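Local coordinates for dephospho-CoA kinase (Aquifex aeolicus, PDB 2IF2), which probably catalyses the last step of coenzyme A biosynthesis, the ATP-dependent phosphorylation of the 3'-hydroxyl group of dephospho-CoA, at residues H36-V50 with L58-A70. Numbering follows the deposited sequence.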
# COMPACT_ATOMS: atom_id res chain seq x y z
N HIS A 36 9.21 0.23 1.83
CA HIS A 36 10.14 -0.67 2.48
C HIS A 36 11.56 -0.60 1.91
O HIS A 36 12.52 -0.91 2.60
CB HIS A 36 9.63 -2.11 2.40
CG HIS A 36 10.33 -3.04 3.36
ND1 HIS A 36 10.01 -3.10 4.68
CD2 HIS A 36 11.35 -3.91 3.15
CE1 HIS A 36 10.81 -3.99 5.28
NE2 HIS A 36 11.62 -4.49 4.38
N SER A 37 11.69 -0.21 0.65
CA SER A 37 13.00 -0.13 0.03
C SER A 37 13.72 1.12 0.49
O SER A 37 14.89 1.34 0.17
CB SER A 37 12.88 -0.07 -1.49
OG SER A 37 12.55 1.24 -1.92
N PHE A 38 13.01 1.97 1.22
CA PHE A 38 13.59 3.21 1.69
C PHE A 38 14.49 3.00 2.90
O PHE A 38 15.46 3.74 3.10
CB PHE A 38 12.47 4.20 2.02
CG PHE A 38 11.64 4.60 0.83
CD1 PHE A 38 10.34 5.06 1.00
CD2 PHE A 38 12.17 4.55 -0.47
CE1 PHE A 38 9.58 5.48 -0.09
CE2 PHE A 38 11.42 4.96 -1.57
CZ PHE A 38 10.12 5.43 -1.38
N TYR A 39 14.17 1.97 3.68
CA TYR A 39 14.92 1.64 4.89
C TYR A 39 16.10 0.67 4.68
O TYR A 39 16.64 0.10 5.64
CB TYR A 39 13.98 1.03 5.93
CG TYR A 39 12.70 1.79 6.21
CD1 TYR A 39 11.57 1.63 5.39
CD2 TYR A 39 12.57 2.60 7.34
CE1 TYR A 39 10.35 2.24 5.71
CE2 TYR A 39 11.36 3.22 7.66
CZ TYR A 39 10.25 3.03 6.85
OH TYR A 39 9.03 3.59 7.19
N ARG A 40 16.50 0.50 3.42
CA ARG A 40 17.59 -0.41 3.06
C ARG A 40 18.99 0.04 3.49
O ARG A 40 19.48 -0.42 4.52
CB ARG A 40 17.56 -0.71 1.56
CG ARG A 40 16.40 -1.64 1.15
CD ARG A 40 16.34 -2.88 2.06
NE ARG A 40 15.15 -3.72 1.85
CZ ARG A 40 14.89 -4.83 2.53
NH1 ARG A 40 13.79 -5.53 2.27
NH2 ARG A 40 15.72 -5.26 3.48
N LYS A 41 19.63 0.92 2.72
CA LYS A 41 20.97 1.35 3.12
C LYS A 41 21.47 2.60 2.40
O LYS A 41 21.39 3.71 2.93
CB LYS A 41 21.97 0.21 2.93
CG LYS A 41 22.80 -0.10 4.18
CD LYS A 41 23.76 1.04 4.50
CE LYS A 41 24.73 1.33 3.34
NZ LYS A 41 25.69 0.21 3.06
N GLY A 42 22.02 2.42 1.21
CA GLY A 42 22.50 3.57 0.47
C GLY A 42 21.34 4.46 0.05
O GLY A 42 21.54 5.62 -0.33
N HIS A 43 20.12 3.93 0.14
CA HIS A 43 18.94 4.69 -0.23
C HIS A 43 18.97 6.05 0.46
O HIS A 43 19.33 6.16 1.63
CB HIS A 43 17.65 3.94 0.16
CG HIS A 43 16.45 4.32 -0.66
ND1 HIS A 43 15.96 5.61 -0.72
CD2 HIS A 43 15.65 3.58 -1.46
CE1 HIS A 43 14.91 5.64 -1.52
NE2 HIS A 43 14.70 4.42 -1.99
N PRO A 44 18.60 7.10 -0.27
CA PRO A 44 18.58 8.45 0.28
C PRO A 44 17.66 8.58 1.50
O PRO A 44 17.91 9.39 2.39
CB PRO A 44 18.12 9.29 -0.90
CG PRO A 44 17.27 8.33 -1.69
CD PRO A 44 18.14 7.11 -1.67
N VAL A 45 16.59 7.78 1.53
CA VAL A 45 15.65 7.84 2.65
C VAL A 45 16.34 7.34 3.92
O VAL A 45 16.13 7.87 5.01
CB VAL A 45 14.40 6.97 2.39
CG1 VAL A 45 13.38 7.19 3.48
CG2 VAL A 45 13.80 7.31 1.05
N TYR A 46 17.18 6.33 3.75
CA TYR A 46 17.92 5.77 4.86
C TYR A 46 18.71 6.87 5.56
O TYR A 46 18.56 7.07 6.76
CB TYR A 46 18.90 4.72 4.33
CG TYR A 46 19.77 4.09 5.39
CD1 TYR A 46 19.27 3.10 6.23
CD2 TYR A 46 21.11 4.46 5.52
CE1 TYR A 46 20.09 2.50 7.18
CE2 TYR A 46 21.93 3.86 6.46
CZ TYR A 46 21.42 2.88 7.28
OH TYR A 46 22.25 2.28 8.20
N GLU A 47 19.54 7.57 4.79
CA GLU A 47 20.37 8.65 5.34
C GLU A 47 19.61 9.72 6.12
O GLU A 47 20.18 10.38 6.99
CB GLU A 47 21.16 9.34 4.23
CG GLU A 47 22.24 8.47 3.60
CD GLU A 47 23.25 7.95 4.61
OE1 GLU A 47 22.92 6.97 5.32
OE2 GLU A 47 24.36 8.51 4.70
N GLU A 48 18.33 9.89 5.79
CA GLU A 48 17.50 10.88 6.46
C GLU A 48 16.90 10.34 7.73
O GLU A 48 16.96 10.97 8.78
CB GLU A 48 16.39 11.37 5.54
CG GLU A 48 16.49 12.85 5.28
CD GLU A 48 15.19 13.50 4.88
OE1 GLU A 48 14.70 13.24 3.76
OE2 GLU A 48 14.64 14.26 5.71
N VAL A 49 16.32 9.15 7.63
CA VAL A 49 15.70 8.52 8.78
C VAL A 49 16.69 8.39 9.93
O VAL A 49 16.31 8.47 11.09
CB VAL A 49 15.17 7.14 8.42
CG1 VAL A 49 14.35 6.59 9.57
CG2 VAL A 49 14.35 7.22 7.17
N VAL A 50 17.97 8.18 9.62
CA VAL A 50 18.98 8.06 10.67
C VAL A 50 19.41 9.46 11.10
O VAL A 50 19.60 9.73 12.29
CB VAL A 50 20.25 7.28 10.20
CG1 VAL A 50 19.88 5.85 9.86
CG2 VAL A 50 20.89 7.98 9.01
N LEU A 58 18.79 3.72 16.42
CA LEU A 58 17.95 2.75 15.72
C LEU A 58 18.75 1.87 14.76
O LEU A 58 18.22 1.35 13.79
CB LEU A 58 16.83 3.45 14.95
CG LEU A 58 17.29 4.35 13.80
CD1 LEU A 58 16.11 4.74 12.93
CD2 LEU A 58 17.97 5.56 14.35
N ASP A 59 20.04 1.70 15.04
CA ASP A 59 20.89 0.90 14.19
C ASP A 59 21.30 -0.45 14.79
O ASP A 59 21.31 -0.65 16.00
CB ASP A 59 22.13 1.71 13.81
CG ASP A 59 21.90 2.55 12.57
OD1 ASP A 59 20.75 2.97 12.34
OD2 ASP A 59 22.87 2.81 11.83
N GLU A 60 21.64 -1.37 13.89
CA GLU A 60 22.06 -2.72 14.24
C GLU A 60 23.16 -3.16 13.28
O GLU A 60 22.94 -4.01 12.42
CB GLU A 60 20.87 -3.68 14.11
CG GLU A 60 20.14 -3.91 15.42
CD GLU A 60 20.99 -4.63 16.45
OE1 GLU A 60 20.46 -4.95 17.54
OE2 GLU A 60 22.19 -4.87 16.18
N GLU A 61 24.33 -2.55 13.45
CA GLU A 61 25.49 -2.84 12.61
C GLU A 61 25.15 -2.85 11.12
O GLU A 61 24.79 -3.90 10.56
CB GLU A 61 26.12 -4.17 12.99
CG GLU A 61 26.79 -4.17 14.35
CD GLU A 61 25.82 -4.40 15.49
OE1 GLU A 61 26.29 -4.54 16.64
OE2 GLU A 61 24.60 -4.43 15.24
N GLY A 62 25.26 -1.69 10.48
CA GLY A 62 24.98 -1.60 9.06
C GLY A 62 23.65 -0.97 8.71
O GLY A 62 23.60 0.13 8.18
N ASN A 63 22.56 -1.68 9.00
CA ASN A 63 21.22 -1.17 8.70
C ASN A 63 20.50 -0.67 9.93
O ASN A 63 21.12 -0.43 10.97
CB ASN A 63 20.38 -2.26 8.04
CG ASN A 63 20.53 -3.60 8.74
OD1 ASN A 63 20.49 -3.68 9.97
ND2 ASN A 63 20.69 -4.65 7.95
N ILE A 64 19.19 -0.51 9.81
CA ILE A 64 18.36 -0.03 10.91
C ILE A 64 17.38 -1.06 11.43
O ILE A 64 16.74 -1.78 10.67
CB ILE A 64 17.55 1.27 10.56
CG1 ILE A 64 16.53 1.00 9.46
CG2 ILE A 64 18.50 2.38 10.12
CD1 ILE A 64 15.67 2.21 9.16
N ASP A 65 17.27 -1.13 12.75
CA ASP A 65 16.36 -2.05 13.40
C ASP A 65 14.94 -1.56 13.22
O ASP A 65 14.52 -0.61 13.87
CB ASP A 65 16.67 -2.14 14.89
CG ASP A 65 15.68 -3.00 15.62
OD1 ASP A 65 15.79 -3.14 16.86
OD2 ASP A 65 14.79 -3.55 14.95
N ARG A 66 14.17 -2.23 12.37
CA ARG A 66 12.79 -1.82 12.14
C ARG A 66 11.95 -1.86 13.42
O ARG A 66 10.84 -1.32 13.46
CB ARG A 66 12.14 -2.69 11.05
CG ARG A 66 11.74 -1.93 9.78
CD ARG A 66 10.65 -0.89 10.05
NE ARG A 66 9.35 -1.21 9.45
CZ ARG A 66 9.13 -1.32 8.14
NH1 ARG A 66 7.91 -1.61 7.68
NH2 ARG A 66 10.13 -1.14 7.28
N LYS A 67 12.48 -2.49 14.46
CA LYS A 67 11.78 -2.59 15.73
C LYS A 67 12.18 -1.47 16.68
O LYS A 67 11.34 -0.89 17.37
CB LYS A 67 12.05 -3.96 16.38
CG LYS A 67 10.95 -5.01 16.14
CD LYS A 67 10.64 -5.22 14.65
CE LYS A 67 9.42 -6.12 14.44
NZ LYS A 67 9.13 -6.35 13.00
N LYS A 68 13.47 -1.16 16.71
CA LYS A 68 13.95 -0.10 17.56
C LYS A 68 13.26 1.20 17.13
O LYS A 68 12.71 1.92 17.96
CB LYS A 68 15.47 0.02 17.44
CG LYS A 68 16.21 0.31 18.77
CD LYS A 68 16.49 -0.96 19.62
CE LYS A 68 15.23 -1.62 20.23
NZ LYS A 68 14.52 -0.87 21.33
N LEU A 69 13.27 1.49 15.83
CA LEU A 69 12.62 2.70 15.33
C LEU A 69 11.13 2.72 15.67
O LEU A 69 10.66 3.64 16.35
CB LEU A 69 12.80 2.82 13.80
CG LEU A 69 12.06 3.95 13.04
CD1 LEU A 69 12.40 5.31 13.63
CD2 LEU A 69 12.44 3.90 11.58
N ALA A 70 10.39 1.70 15.22
CA ALA A 70 8.96 1.60 15.47
C ALA A 70 8.67 1.69 16.95
O ALA A 70 7.52 1.86 17.36
CB ALA A 70 8.44 0.29 14.94
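I64 is the bump that enters segment 36-50, filling a hollow walled by Y39, Y46 and V50. Its two branches part company there. With chi1 at 64°, CG1 sits between the backbone N and the carbonyl carbon, which sends CD1 to the rim of the Y39 ring, 3.6 Å from Y39 CD2 and near the ring plane. CG2 goes the other way, into the notch between Y46 CE1 and V50 CG1, lying 3.7 Å from V50 CG1. The Y46 side chain runs past I64 in the opposite sense and carries its hydroxyl to the turn of the hairpin, where Y46 OH makes a weak hydrogen bond to G62 O. The hairpin is a short, weakly bonded antiparallel pair, 59-60 with 63-64, joined from E60 N to N63 O (3.1 Å); it follows helix 44-53 and leads into helix 66-71, and the contact's centre lies about 19 Å from the centre of the chain, away from the predicted ATP site of this P-loop kinase fold. Were Y46 cut back to an alanine, a gap would probably open beside I64 CG2 and G62 O would lose its hydroxyl partner. Farther along, L69 CD2 reaches both Y39 CE2, at the edge of the ring, and V49 CG1, at 3.9 Å from the latter, while L58 CD1 lies against the same valine branch. Bends at chi2 and chi3 of R66 bring NH2 over one face of Y39, offset toward the rim. The guanidinium makes a cation-pi contact, R66 CZ standing 4.7 Å from the ring centroid, with the two planes inclined by 41°. Beyond this, Y39 also touches L83 of helix 77-91.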